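Local coordinates for protein methylocystis parvus OBBP MbnE (Methylocystis parvus OBBP, PDB 5ICQ) that probably binds methanobactin, a copper-chelating peptide, in the periplasm as the solute-binding component of its uptake machinery, at residues A[289-294]-A[358-363]; A[311-316]-A[596-601]; A[317-322]-A[570-575]; A[372-377]-A[557-562]. All blocks are in the same frame, centred on the assembly; numbering follows the deposited sequence.

Contact 1 (A[289-294]-A[358-363]). With SO4 (sulfate ion), chain E.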
loop_
_atom_site.group_PDB
_atom_site.type_symbol
_atom_site.label_atom_id
_atom_site.label_comp_id
_atom_site.label_asym_id
_atom_site.label_seq_id
_atom_site.Cartn_x
_atom_site.Cartn_y
_atom_site.Cartn_z
ATOM N N THR A 289 0.497 0.574 -16.527
ATOM C CA THR A 289 1.138 -0.537 -15.831
ATOM C C THR A 289 1.646 -1.619 -16.772
ATOM O O THR A 289 2.260 -2.584 -16.302
ATOM C CB THR A 289 0.175 -1.173 -14.813
ATOM O OG1 THR A 289 -1.067 -1.470 -15.456
ATOM C CG2 THR A 289 -0.086 -0.222 -13.650
ATOM N N SER A 290 1.426 -1.485 -18.078
ATOM C CA SER A 290 1.872 -2.468 -19.064
ATOM C C SER A 290 3.206 -2.018 -19.647
ATOM O O SER A 290 3.281 -0.942 -20.248
ATOM C CB SER A 290 0.835 -2.621 -20.182
ATOM O OG SER A 290 1.436 -3.161 -21.348
ATOM N N THR A 291 4.256 -2.830 -19.465
ATOM C CA THR A 291 5.549 -2.487 -20.058
ATOM C C THR A 291 5.477 -2.469 -21.579
ATOM O O THR A 291 6.135 -1.646 -22.226
ATOM C CB THR A 291 6.644 -3.455 -19.599
ATOM O OG1 THR A 291 6.225 -4.809 -19.807
ATOM C CG2 THR A 291 6.950 -3.246 -18.133
ATOM N N THR A 292 4.687 -3.371 -22.173
ATOM C CA THR A 292 4.556 -3.386 -23.631
ATOM C C THR A 292 3.934 -2.092 -24.139
ATOM O O THR A 292 4.411 -1.498 -25.114
ATOM C CB THR A 292 3.720 -4.589 -24.078
ATOM O OG1 THR A 292 4.297 -5.794 -23.556
ATOM C CG2 THR A 292 3.680 -4.678 -25.601
ATOM N N ARG A 293 2.853 -1.643 -23.493
ATOM C CA ARG A 293 2.174 -0.442 -23.959
ATOM C C ARG A 293 3.032 0.790 -23.716
ATOM O O ARG A 293 3.162 1.646 -24.596
ATOM C CB ARG A 293 0.820 -0.309 -23.262
ATOM C CG ARG A 293 -0.213 0.484 -24.021
ATOM C CD ARG A 293 -1.593 -0.047 -23.664
ATOM N NE ARG A 293 -1.713 -0.234 -22.229
ATOM C CZ ARG A 293 -2.574 -1.063 -21.652
ATOM N NH1 ARG A 293 -3.399 -1.791 -22.396
ATOM N NH2 ARG A 293 -2.595 -1.169 -20.332
ATOM N N TRP A 294 3.638 0.886 -22.530
ATOM C CA TRP A 294 4.546 1.995 -22.253
ATOM C C TRP A 294 5.672 2.023 -23.268
ATOM O O TRP A 294 6.041 3.093 -23.768
ATOM C CB TRP A 294 5.096 1.870 -20.827
ATOM C CG TRP A 294 5.813 3.094 -20.287
ATOM C CD1 TRP A 294 7.121 3.167 -19.902
ATOM C CD2 TRP A 294 5.251 4.402 -20.053
ATOM N NE1 TRP A 294 7.410 4.438 -19.442
ATOM C CE2 TRP A 294 6.279 5.210 -19.520
ATOM C CE3 TRP A 294 3.977 4.961 -20.232
ATOM C CZ2 TRP A 294 6.077 6.553 -19.170
ATOM C CZ3 TRP A 294 3.772 6.291 -19.877
ATOM C CH2 TRP A 294 4.822 7.073 -19.352
ATOM N N GLY A 358 13.247 -3.987 -20.485
ATOM C CA GLY A 358 14.261 -3.404 -19.623
ATOM C C GLY A 358 13.770 -2.320 -18.690
ATOM O O GLY A 358 14.586 -1.587 -18.124
ATOM N N LEU A 359 12.462 -2.220 -18.476
ATOM C CA LEU A 359 11.901 -1.073 -17.770
ATOM C C LEU A 359 11.882 -1.219 -16.254
ATOM O O LEU A 359 11.669 -0.222 -15.554
ATOM C CB LEU A 359 10.471 -0.813 -18.254
ATOM C CG LEU A 359 10.410 -0.295 -19.699
ATOM C CD1 LEU A 359 8.975 -0.295 -20.197
ATOM C CD2 LEU A 359 11.017 1.110 -19.801
ATOM N N TYR A 360 12.069 -2.418 -15.724
ATOM C CA TYR A 360 11.966 -2.612 -14.288
ATOM C C TYR A 360 13.333 -2.555 -13.619
ATOM O O TYR A 360 14.379 -2.573 -14.268
ATOM C CB TYR A 360 11.288 -3.940 -13.983
ATOM C CG TYR A 360 9.800 -3.947 -14.231
ATOM C CD1 TYR A 360 8.994 -2.905 -13.808
ATOM C CD2 TYR A 360 9.199 -5.024 -14.869
ATOM C CE1 TYR A 360 7.619 -2.937 -14.008
ATOM C CE2 TYR A 360 7.836 -5.065 -15.070
ATOM C CZ TYR A 360 7.052 -4.029 -14.648
ATOM O OH TYR A 360 5.692 -4.101 -14.859
ATOM N N THR A 361 13.308 -2.489 -12.286
ATOM C CA THR A 361 14.524 -2.522 -11.491
ATOM C C THR A 361 14.365 -3.566 -10.390
ATOM O O THR A 361 13.262 -3.776 -9.877
ATOM C CB THR A 361 14.843 -1.119 -10.902
ATOM O OG1 THR A 361 16.087 -1.163 -10.191
ATOM C CG2 THR A 361 13.773 -0.687 -9.960
ATOM N N ARG A 362 15.460 -4.243 -10.047
ATOM C CA ARG A 362 15.380 -5.294 -9.033
ATOM C C ARG A 362 14.955 -4.706 -7.693
ATOM O O ARG A 362 15.429 -3.641 -7.293
ATOM C CB ARG A 362 16.730 -5.998 -8.878
ATOM C CG ARG A 362 16.656 -7.314 -8.066
ATOM C CD ARG A 362 16.045 -8.457 -8.924
ATOM N NE ARG A 362 15.708 -9.639 -8.122
ATOM C CZ ARG A 362 16.547 -10.648 -7.872
ATOM N NH1 ARG A 362 17.778 -10.642 -8.372
ATOM N NH2 ARG A 362 16.150 -11.665 -7.116
ATOM N N THR A 363 14.049 -5.403 -7.000
ATOM C CA THR A 363 13.713 -5.049 -5.625
ATOM C C THR A 363 14.773 -5.588 -4.664
ATOM O O THR A 363 15.069 -6.792 -4.657
ATOM C CB THR A 363 12.330 -5.590 -5.268
ATOM O OG1 THR A 363 11.367 -5.011 -6.160
ATOM C CG2 THR A 363 11.966 -5.216 -3.822
HETATM S S SO4 E . -3.799 -4.548 -19.444
HETATM O O1 SO4 E . -5.023 -4.415 -18.660
HETATM O O2 SO4 E . -3.454 -5.961 -19.573
HETATM O O3 SO4 E . -3.997 -3.978 -20.773
HETATM O O4 SO4 E . -2.723 -3.842 -18.757
HETATM O O HOH W 1 3.963 -2.182 -14.056
HETATM O O HOH W 2 3.812 -5.070 -17.232
#
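Tyr-360 and Leu-359 lean against the first turn of helix 291-296, an N-capped helix separated from strand 285-288 by two residues; they lie on the way into strand 361-362. Tyr-360 makes a polar link as well as an apolar one. From CB the side chain starts off neither toward the helix nor away from it, and a CG placed anti to its own carbonyl carbon (chi1 -74°) sends the ring across, about at right angles to the side chain of Thr-291. The far end of the ring does the touching: CE2 and CZ both meet the CG2 methyl of Thr-291, CZ at 3.6 Å, in an oblique approach. Tyr-360 OH also lies against this methyl, and reaches Thr-289 O through water. One water stands at the ring edge, in its plane, 2.7 Å from Tyr-360 OH, and donates to Thr-289 O at 2.8 Å; a second links the same two atoms to Thr-291 N. A threonine suits this spot because its CG2 offers the tyrosine a compact methyl. Leu-359 adds apolar packing, its CD1 lying 3.7 Å from Thr-291 O and, in the plane of the indole, 3.9 Å from Trp-294 CD1. Trp-577 of strand 576-581 backs the cluster, stacking on Trp-294 and touching Thr-291, Leu-359 and Tyr-360. The helix start is fixed by Ser-290, whose OG accepts from Arg-293 N at 3.0 Å (166°). Arg-293 takes no part in the contact; it pairs with Glu-288 and with a sulfate, probably a crystallisation additive, NH1 lying 2.8 Å from sulfate O3.

Contact 2 (A[311-316]-A[596-601])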
loop_
_atom_site.group_PDB
_atom_site.type_symbol
_atom_site.label_atom_id
_atom_site.label_comp_id
_atom_site.label_asym_id
_atom_site.label_seq_id
_atom_site.Cartn_x
_atom_site.Cartn_y
_atom_site.Cartn_z
ATOM N N GLU A 311 4.438 11.139 -18.879
ATOM C CA GLU A 311 5.493 11.503 -17.944
ATOM C C GLU A 311 5.804 10.319 -17.048
ATOM O O GLU A 311 4.935 9.479 -16.790
ATOM C CB GLU A 311 5.097 12.665 -17.018
ATOM C CG GLU A 311 4.343 13.814 -17.623
ATOM C CD GLU A 311 4.095 14.897 -16.588
ATOM O OE1 GLU A 311 5.084 15.497 -16.118
ATOM O OE2 GLU A 311 2.923 15.121 -16.219
ATOM N N SER A 312 7.033 10.290 -16.531
ATOM C CA SER A 312 7.409 9.394 -15.438
ATOM C C SER A 312 7.668 10.238 -14.201
ATOM O O SER A 312 8.436 11.199 -14.261
ATOM C CB SER A 312 8.657 8.576 -15.775
ATOM O OG SER A 312 8.417 7.686 -16.848
ATOM N N LEU A 313 7.013 9.902 -13.091
ATOM C CA LEU A 313 7.159 10.666 -11.860
ATOM C C LEU A 313 7.650 9.767 -10.734
ATOM O O LEU A 313 7.327 8.578 -10.673
ATOM C CB LEU A 313 5.835 11.323 -11.448
ATOM C CG LEU A 313 5.126 12.176 -12.502
ATOM C CD1 LEU A 313 3.798 12.689 -11.947
ATOM C CD2 LEU A 313 6.003 13.335 -12.940
ATOM N N LYS A 314 8.429 10.352 -9.832
ATOM C CA LYS A 314 8.963 9.628 -8.689
ATOM C C LYS A 314 8.774 10.471 -7.441
ATOM O O LYS A 314 8.929 11.696 -7.486
ATOM C CB LYS A 314 10.457 9.321 -8.873
ATOM C CG LYS A 314 10.991 8.247 -7.929
ATOM C CD LYS A 314 12.505 8.140 -8.021
ATOM C CE LYS A 314 13.024 6.826 -7.439
ATOM N NZ LYS A 314 11.969 6.017 -6.748
ATOM N N ASN A 315 8.456 9.831 -6.322
ATOM C CA ASN A 315 8.536 10.529 -5.044
ATOM C C ASN A 315 9.323 9.644 -4.078
ATOM O O ASN A 315 10.108 8.770 -4.470
ATOM C CB ASN A 315 7.142 10.962 -4.539
ATOM C CG ASN A 315 6.232 9.797 -4.197
ATOM O OD1 ASN A 315 6.648 8.637 -4.212
ATOM N ND2 ASN A 315 4.970 10.109 -3.871
ATOM N N GLU A 316 9.151 9.885 -2.784
ATOM C CA GLU A 316 9.932 9.196 -1.769
ATOM C C GLU A 316 9.188 8.023 -1.152
ATOM O O GLU A 316 9.651 7.472 -0.150
ATOM C CB GLU A 316 10.369 10.187 -0.694
ATOM C CG GLU A 316 11.253 11.289 -1.269
ATOM C CD GLU A 316 11.477 12.428 -0.304
ATOM O OE1 GLU A 316 12.073 12.193 0.769
ATOM O OE2 GLU A 316 11.057 13.562 -0.619
ATOM N N PRO A 596 -0.636 5.246 -5.553
ATOM C CA PRO A 596 -0.166 6.117 -6.639
ATOM C C PRO A 596 0.044 7.542 -6.153
ATOM O O PRO A 596 -0.498 7.908 -5.109
ATOM C CB PRO A 596 -1.307 6.067 -7.663
ATOM C CG PRO A 596 -2.070 4.824 -7.339
ATOM C CD PRO A 596 -1.946 4.640 -5.859
ATOM N N ILE A 597 0.821 8.329 -6.891
ATOM C CA ILE A 597 1.153 9.672 -6.420
ATOM C C ILE A 597 -0.091 10.556 -6.359
ATOM O O ILE A 597 -0.230 11.388 -5.453
ATOM C CB ILE A 597 2.251 10.283 -7.303
ATOM C CG1 ILE A 597 3.561 9.506 -7.116
ATOM C CG2 ILE A 597 2.459 11.755 -6.949
ATOM C CD1 ILE A 597 4.660 9.882 -8.113
ATOM N N PHE A 598 -1.017 10.393 -7.303
ATOM C CA PHE A 598 -2.260 11.151 -7.292
ATOM C C PHE A 598 -3.453 10.228 -7.064
ATOM O O PHE A 598 -3.460 9.077 -7.501
ATOM C CB PHE A 598 -2.436 11.921 -8.603
ATOM C CG PHE A 598 -1.255 12.778 -8.949
ATOM C CD1 PHE A 598 -0.928 13.871 -8.161
ATOM C CD2 PHE A 598 -0.463 12.475 -10.039
ATOM C CE1 PHE A 598 0.175 14.660 -8.458
ATOM C CE2 PHE A 598 0.644 13.255 -10.351
ATOM C CZ PHE A 598 0.962 14.346 -9.564
ATOM N N GLY A 599 -4.472 10.750 -6.387
ATOM C CA GLY A 599 -5.693 10.008 -6.163
ATOM C C GLY A 599 -6.410 9.736 -7.469
ATOM O O GLY A 599 -6.096 10.332 -8.502
ATOM N N PRO A 600 -7.403 8.842 -7.450
ATOM C CA PRO A 600 -8.091 8.497 -8.706
ATOM C C PRO A 600 -8.832 9.665 -9.334
ATOM O O PRO A 600 -9.029 9.666 -10.556
ATOM C CB PRO A 600 -9.056 7.377 -8.284
ATOM C CG PRO A 600 -9.273 7.609 -6.811
ATOM C CD PRO A 600 -7.957 8.119 -6.291
ATOM N N THR A 601 -9.234 10.674 -8.555
ATOM C CA THR A 601 -9.941 11.818 -9.119
ATOM C C THR A 601 -9.094 13.086 -9.139
ATOM O O THR A 601 -9.644 14.179 -9.342
ATOM C CB THR A 601 -11.242 12.072 -8.353
ATOM O OG1 THR A 601 -10.935 12.415 -7.001
ATOM C CG2 THR A 601 -12.128 10.822 -8.374
#
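Ile-597, Leu-313 and Asn-315 bury the most surface where the end of strand 308-313, an outermost strand of a three-stranded antiparallel sheet, meets the loop before the C-terminal strand 606-607. Ile-597 points across and divides its work along one branch: CD1 lies 3.8 Å from Leu-313 CB, while CG1 packs 3.6 Å from Asn-315 ND2. Its other branch, CG2, turns back over the centre of the Phe-598 ring. Leu-313 completes the patch: with CG anti to its carbonyl carbon (chi1 -53°), it brings CD1 to the edge of the phenyl ring, near its plane, 3.6 Å from Phe-598 CE2. Asn-315 comes at Ile-597 from the opposite direction, but its amide is engaged elsewhere, ND2 donating to Pro-591 O and Gly-594 O and OD1 accepting from Asn-317 N. An alanine in place of Ile-597 would probably open a gap between Leu-313 and Asn-315 and take the methyl cover from the face of Phe-598. No hydrogen bond joins the two segments, so the join depends on the fit of branched aliphatic groups and a ring, with the amide's polarity spent on neighbouring backbone.

Contact 3 (A[317-322]-A[570-575]); sequences NPKGLN and LFHASE
Leu-570 N donates to Asn-322 O at 2.8 Å, nearly straight at 162°, and this bond belongs to the antiparallel pairing of strand 322-326 with strand 567-572 in the mixed sheet. Away from this pair the joining passes to side chains, chiefly Lys-319 and His-572. The lysine's CB stands over one face of the imidazole, 3.6 Å from the ring centroid and 17° off the normal, a CH-pi contact; CG lies next, closest to CD2. A chain bent at chi2 (-72°) and chi4 then carries CD and CE along the carbonyls of Ala-573 and Ser-574, CE lying 3.6 Å from Ser-574 O. The ammonium curls back to its own segment, where NZ donates to Asn-317 O at 2.8 Å. A lysine suits the place by joining a long aliphatic stem to a tip that satisfies a carbonyl. With an alanine here the His-572 face would probably keep little more than one carbon against it and Asn-317 O would lose its donor. Bonds to Thr-363 OG1 at ND1 and Glu-369 at NE2 fix the rotation of the ring. At Gly-320, which precedes a cis peptide, a CB would press against the carbonyl O of Lys-319, hence the glycine. Asn-322 OD1 accepts from Gln-498 NE2. One water bridges Asn-322 N to Phe-571 O, weakly at the latter; another, over the centre of the Phe-571 ring, accepts from Asn-322 ND2 and donates to Phe-571 O.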
loop_
_atom_site.group_PDB
_atom_site.type_symbol
_atom_site.label_atom_id
_atom_site.label_comp_id
_atom_site.label_asym_id
_atom_site.label_seq_id
_atom_site.Cartn_x
_atom_site.Cartn_y
_atom_site.Cartn_z
ATOM N N ASN A 317 8.066 7.623 -1.727
ATOM C CA ASN A 317 7.360 6.450 -1.227
ATOM C C ASN A 317 8.200 5.198 -1.466
ATOM O O ASN A 317 8.725 5.016 -2.566
ATOM C CB ASN A 317 6.012 6.305 -1.920
ATOM C CG ASN A 317 5.007 5.570 -1.068
ATOM O OD1 ASN A 317 4.571 6.081 -0.040
ATOM N ND2 ASN A 317 4.640 4.360 -1.485
ATOM N N PRO A 318 8.341 4.315 -0.479
ATOM C CA PRO A 318 9.144 3.102 -0.689
ATOM C C PRO A 318 8.509 2.156 -1.695
ATOM O O PRO A 318 7.290 2.136 -1.890
ATOM C CB PRO A 318 9.207 2.462 0.704
ATOM C CG PRO A 318 8.042 3.038 1.443
ATOM C CD PRO A 318 7.877 4.440 0.913
ATOM N N LYS A 319 9.364 1.345 -2.315
ATOM C CA LYS A 319 8.992 0.423 -3.377
ATOM C C LYS A 319 9.144 -1.010 -2.882
ATOM O O LYS A 319 9.791 -1.270 -1.860
ATOM C CB LYS A 319 9.864 0.632 -4.618
ATOM C CG LYS A 319 9.837 2.058 -5.177
ATOM C CD LYS A 319 8.504 2.338 -5.855
ATOM C CE LYS A 319 8.448 3.754 -6.394
ATOM N NZ LYS A 319 8.711 4.757 -5.319
ATOM N N GLY A 320 8.566 -1.941 -3.635
ATOM C CA GLY A 320 8.597 -3.345 -3.256
ATOM C C GLY A 320 7.469 -3.666 -2.290
ATOM O O GLY A 320 6.675 -2.785 -1.969
ATOM N N LEU A 321 7.371 -4.916 -1.839
ATOM C CA LEU A 321 8.191 -6.015 -2.348
ATOM C C LEU A 321 7.262 -7.163 -2.756
ATOM O O LEU A 321 6.380 -7.564 -1.984
ATOM C CB LEU A 321 9.206 -6.500 -1.295
ATOM C CG LEU A 321 10.088 -7.725 -1.651
ATOM C CD1 LEU A 321 11.426 -7.681 -0.902
ATOM C CD2 LEU A 321 9.377 -9.063 -1.355
ATOM N N ASN A 322 7.461 -7.662 -3.972
ATOM C CA ASN A 322 6.900 -8.918 -4.448
ATOM C C ASN A 322 8.038 -9.919 -4.580
ATOM O O ASN A 322 9.188 -9.531 -4.797
ATOM C CB ASN A 322 6.236 -8.778 -5.826
ATOM C CG ASN A 322 5.209 -7.687 -5.879
ATOM O OD1 ASN A 322 4.482 -7.455 -4.916
ATOM N ND2 ASN A 322 5.128 -7.014 -7.024
ATOM N N LEU A 570 11.535 -9.915 -6.330
ATOM C CA LEU A 570 11.359 -9.718 -7.761
ATOM C C LEU A 570 11.736 -8.280 -8.126
ATOM O O LEU A 570 12.903 -7.904 -7.979
ATOM C CB LEU A 570 9.930 -10.088 -8.177
ATOM C CG LEU A 570 9.743 -11.617 -8.207
ATOM C CD1 LEU A 570 8.278 -12.006 -8.366
ATOM C CD2 LEU A 570 10.580 -12.254 -9.324
ATOM N N PHE A 571 10.795 -7.464 -8.594
ATOM C CA PHE A 571 11.195 -6.213 -9.241
ATOM C C PHE A 571 10.040 -5.218 -9.234
ATOM O O PHE A 571 8.887 -5.576 -8.981
ATOM C CB PHE A 571 11.673 -6.486 -10.668
ATOM C CG PHE A 571 10.777 -7.430 -11.423
ATOM C CD1 PHE A 571 9.680 -6.958 -12.116
ATOM C CD2 PHE A 571 11.030 -8.795 -11.421
ATOM C CE1 PHE A 571 8.845 -7.831 -12.806
ATOM C CE2 PHE A 571 10.203 -9.669 -12.109
ATOM C CZ PHE A 571 9.114 -9.188 -12.799
ATOM N N HIS A 572 10.365 -3.955 -9.534
ATOM C CA HIS A 572 9.385 -2.881 -9.481
ATOM C C HIS A 572 9.775 -1.809 -10.487
ATOM O O HIS A 572 10.885 -1.803 -11.018
ATOM C CB HIS A 572 9.284 -2.294 -8.064
ATOM C CG HIS A 572 10.551 -1.646 -7.597
ATOM N ND1 HIS A 572 11.524 -2.327 -6.894
ATOM C CD2 HIS A 572 11.008 -0.378 -7.739
ATOM C CE1 HIS A 572 12.527 -1.509 -6.628
ATOM N NE2 HIS A 572 12.242 -0.318 -7.130
ATOM N N ALA A 573 8.831 -0.902 -10.765
ATOM C CA ALA A 573 9.114 0.291 -11.550
ATOM C C ALA A 573 9.565 1.400 -10.603
ATOM O O ALA A 573 8.903 1.666 -9.592
ATOM C CB ALA A 573 7.874 0.725 -12.335
ATOM N N SER A 574 10.704 2.026 -10.910
ATOM C CA SER A 574 11.202 3.078 -10.029
ATOM C C SER A 574 10.329 4.313 -10.096
ATOM O O SER A 574 10.300 5.096 -9.144
ATOM C CB SER A 574 12.648 3.443 -10.380
ATOM O OG SER A 574 13.539 2.420 -9.982
ATOM N N GLU A 575 9.627 4.510 -11.209
ATOM C CA GLU A 575 8.770 5.668 -11.397
ATOM C C GLU A 575 7.350 5.236 -11.728
ATOM O O GLU A 575 7.100 4.113 -12.177
ATOM C CB GLU A 575 9.298 6.571 -12.523
ATOM C CG GLU A 575 10.574 7.295 -12.171
ATOM C CD GLU A 575 11.806 6.635 -12.764
ATOM O OE1 GLU A 575 11.678 5.923 -13.786
ATOM O OE2 GLU A 575 12.905 6.841 -12.210
HETATM O O HOH W 3 8.889 -5.966 -5.926
HETATM O O HOH W 4 7.629 -7.965 -8.917
#

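Contact 4 (A[372-377]-A[557-562]); sequences LSSSGR and YDRVLL
Ser-374 faces Asp-558 with their CA atoms 6.0 Å apart, where a type II beta turn from Ser-374 to Arg-377, in the loop before helix 381-387, sits on the side of helix 547-563. Gly-376 occupies the positive-phi corner of the turn, an easy place for a glycine, and Arg-377 N closes it on Ser-374 O. Just before, Ser-373 OG accepts from Ser-375 N at 3.0 Å, an ST turn. The helix holds this compact loop with two charged side chains. Asp-558 OD2 takes two bonds from one residue: Ser-374 N at 2.9 Å (165°) on its anti lone pair, and Ser-374 OG at 2.7 Å from above the carboxylate plane. The serine's OG lies between its backbone N and carbonyl carbon (chi1 67°), which brings the hydroxyl round to the same oxygen as the NH. Asp-558 OD2 also bonds Ser-365 OG, and OD1 accepts from Phe-366 N, so a buried carboxylate is well supplied with partners. Arg-559 reaches out extended and clasps Arg-377 O end-on, NH1 at 2.8 Å nearly in line with the carbonyl and NH2 at 3.0 Å from above its plane. Glu-383 pairs with Arg-559 NE and would probably balance its charge. Ser-374 CB rests over the centre of the guanidinium, 3.6 Å above it, while Leu-562 CD1 lies 3.6 Å from Ser-374 OG.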
loop_
_atom_site.group_PDB
_atom_site.type_symbol
_atom_site.label_atom_id
_atom_site.label_comp_id
_atom_site.label_asym_id
_atom_site.label_seq_id
_atom_site.Cartn_x
_atom_site.Cartn_y
_atom_site.Cartn_z
ATOM N N LEU A 372 13.836 4.286 4.608
ATOM C CA LEU A 372 13.624 3.141 5.486
ATOM C C LEU A 372 14.447 1.929 5.088
ATOM O O LEU A 372 14.489 0.957 5.848
ATOM C CB LEU A 372 12.144 2.743 5.498
ATOM C CG LEU A 372 11.159 3.824 5.951
ATOM C CD1 LEU A 372 9.733 3.297 5.835
ATOM C CD2 LEU A 372 11.456 4.258 7.380
ATOM N N SER A 373 15.094 1.970 3.930
ATOM C CA SER A 373 15.767 0.804 3.376
ATOM C C SER A 373 17.092 0.531 4.078
ATOM O O SER A 373 17.848 1.460 4.380
ATOM C CB SER A 373 16.019 1.032 1.884
ATOM O OG SER A 373 16.610 -0.110 1.314
ATOM N N SER A 374 17.387 -0.756 4.319
ATOM C CA SER A 374 18.726 -1.132 4.769
ATOM C C SER A 374 19.725 -1.253 3.623
ATOM O O SER A 374 20.917 -1.415 3.882
ATOM C CB SER A 374 18.690 -2.465 5.531
ATOM O OG SER A 374 18.345 -3.540 4.671
ATOM N N SER A 375 19.271 -1.148 2.374
ATOM C CA SER A 375 20.101 -1.484 1.224
ATOM C C SER A 375 21.267 -0.505 1.091
ATOM O O SER A 375 21.062 0.710 1.032
ATOM C CB SER A 375 19.239 -1.479 -0.036
ATOM O OG SER A 375 20.022 -1.648 -1.203
ATOM N N GLY A 376 22.487 -1.035 1.055
ATOM C CA GLY A 376 23.666 -0.213 0.855
ATOM C C GLY A 376 24.032 0.692 2.010
ATOM O O GLY A 376 24.848 1.603 1.836
ATOM N N ARG A 377 23.455 0.470 3.189
ATOM C CA ARG A 377 23.734 1.267 4.378
ATOM C C ARG A 377 24.232 0.347 5.482
ATOM O O ARG A 377 23.573 -0.650 5.800
ATOM C CB ARG A 377 22.479 2.011 4.851
ATOM C CG ARG A 377 21.831 2.883 3.788
ATOM C CD ARG A 377 20.668 3.683 4.355
ATOM N NE ARG A 377 20.262 4.756 3.451
ATOM C CZ ARG A 377 19.047 4.886 2.927
ATOM N NH1 ARG A 377 18.086 4.008 3.216
ATOM N NH2 ARG A 377 18.789 5.905 2.115
ATOM N N TYR A 557 14.729 -3.864 11.163
ATOM C CA TYR A 557 13.701 -4.829 10.782
ATOM C C TYR A 557 13.922 -5.351 9.359
ATOM O O TYR A 557 13.837 -6.560 9.103
ATOM C CB TYR A 557 12.341 -4.143 10.935
ATOM C CG TYR A 557 11.123 -4.890 10.437
ATOM C CD1 TYR A 557 10.786 -6.136 10.940
ATOM C CD2 TYR A 557 10.278 -4.312 9.503
ATOM C CE1 TYR A 557 9.639 -6.798 10.498
ATOM C CE2 TYR A 557 9.128 -4.958 9.068
ATOM C CZ TYR A 557 8.821 -6.204 9.567
ATOM O OH TYR A 557 7.680 -6.868 9.128
ATOM N N ASP A 558 14.220 -4.447 8.423
ATOM C CA ASP A 558 14.532 -4.833 7.047
ATOM C C ASP A 558 15.672 -5.847 7.014
ATOM O O ASP A 558 15.583 -6.877 6.335
ATOM C CB ASP A 558 14.895 -3.574 6.239
ATOM C CG ASP A 558 14.893 -3.798 4.717
ATOM O OD1 ASP A 558 14.067 -4.589 4.219
ATOM O OD2 ASP A 558 15.717 -3.154 4.009
ATOM N N ARG A 559 16.748 -5.576 7.766
ATOM C CA ARG A 559 17.885 -6.500 7.800
ATOM C C ARG A 559 17.482 -7.881 8.295
ATOM O O ARG A 559 17.969 -8.892 7.779
ATOM C CB ARG A 559 19.008 -5.947 8.685
ATOM C CG ARG A 559 19.415 -4.527 8.295
ATOM C CD ARG A 559 20.709 -4.061 8.961
ATOM N NE ARG A 559 20.779 -2.605 8.851
ATOM C CZ ARG A 559 21.465 -1.961 7.919
ATOM N NH1 ARG A 559 22.125 -2.668 7.004
ATOM N NH2 ARG A 559 21.452 -0.634 7.876
ATOM N N VAL A 560 16.628 -7.944 9.320
ATOM C CA VAL A 560 16.215 -9.247 9.848
ATOM C C VAL A 560 15.367 -9.998 8.828
ATOM O O VAL A 560 15.561 -11.198 8.602
ATOM C CB VAL A 560 15.473 -9.070 11.185
ATOM C CG1 VAL A 560 14.882 -10.399 11.652
ATOM C CG2 VAL A 560 16.421 -8.504 12.265
ATOM N N LEU A 561 14.414 -9.312 8.193
ATOM C CA LEU A 561 13.605 -9.966 7.164
ATOM C C LEU A 561 14.472 -10.476 6.024
ATOM O O LEU A 561 14.322 -11.620 5.578
ATOM C CB LEU A 561 12.558 -8.997 6.621
ATOM C CG LEU A 561 11.401 -8.610 7.540
ATOM C CD1 LEU A 561 10.449 -7.674 6.777
ATOM C CD2 LEU A 561 10.662 -9.868 8.016
ATOM N N LEU A 562 15.358 -9.624 5.508
ATOM C CA LEU A 562 16.188 -10.036 4.377
ATOM C C LEU A 562 17.088 -11.204 4.754
ATOM O O LEU A 562 17.337 -12.090 3.926
ATOM C CB LEU A 562 17.027 -8.857 3.875
ATOM C CG LEU A 562 16.224 -7.730 3.222
ATOM C CD1 LEU A 562 17.095 -6.459 3.033
ATOM C CD2 LEU A 562 15.693 -8.202 1.872
#

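In the fold
Contact 4 is the buried one of the four and the richest in direct hydrogen bonds, with a carboxylate and a guanidinium fastening a turn to helix 547-563. Contact 2 is a surface contact made by apolar packing. Contacts 1 and 3 are partly buried: contact 1 joins by packing and water, while contact 3 adds a direct sheet bond and a CH-pi contact. These two reach the same mixed sheet through neighbouring strands 361-362 and 567-572, Thr-361 N lying 2.8 Å from His-572 O. Contact 2 touches both, through Trp-294 and through Lys-314 beside Ser-574. Contact 4 stands apart, its nearest atoms about 5 Å from contact 3, although helix 547-563 leads on to strand 567-572.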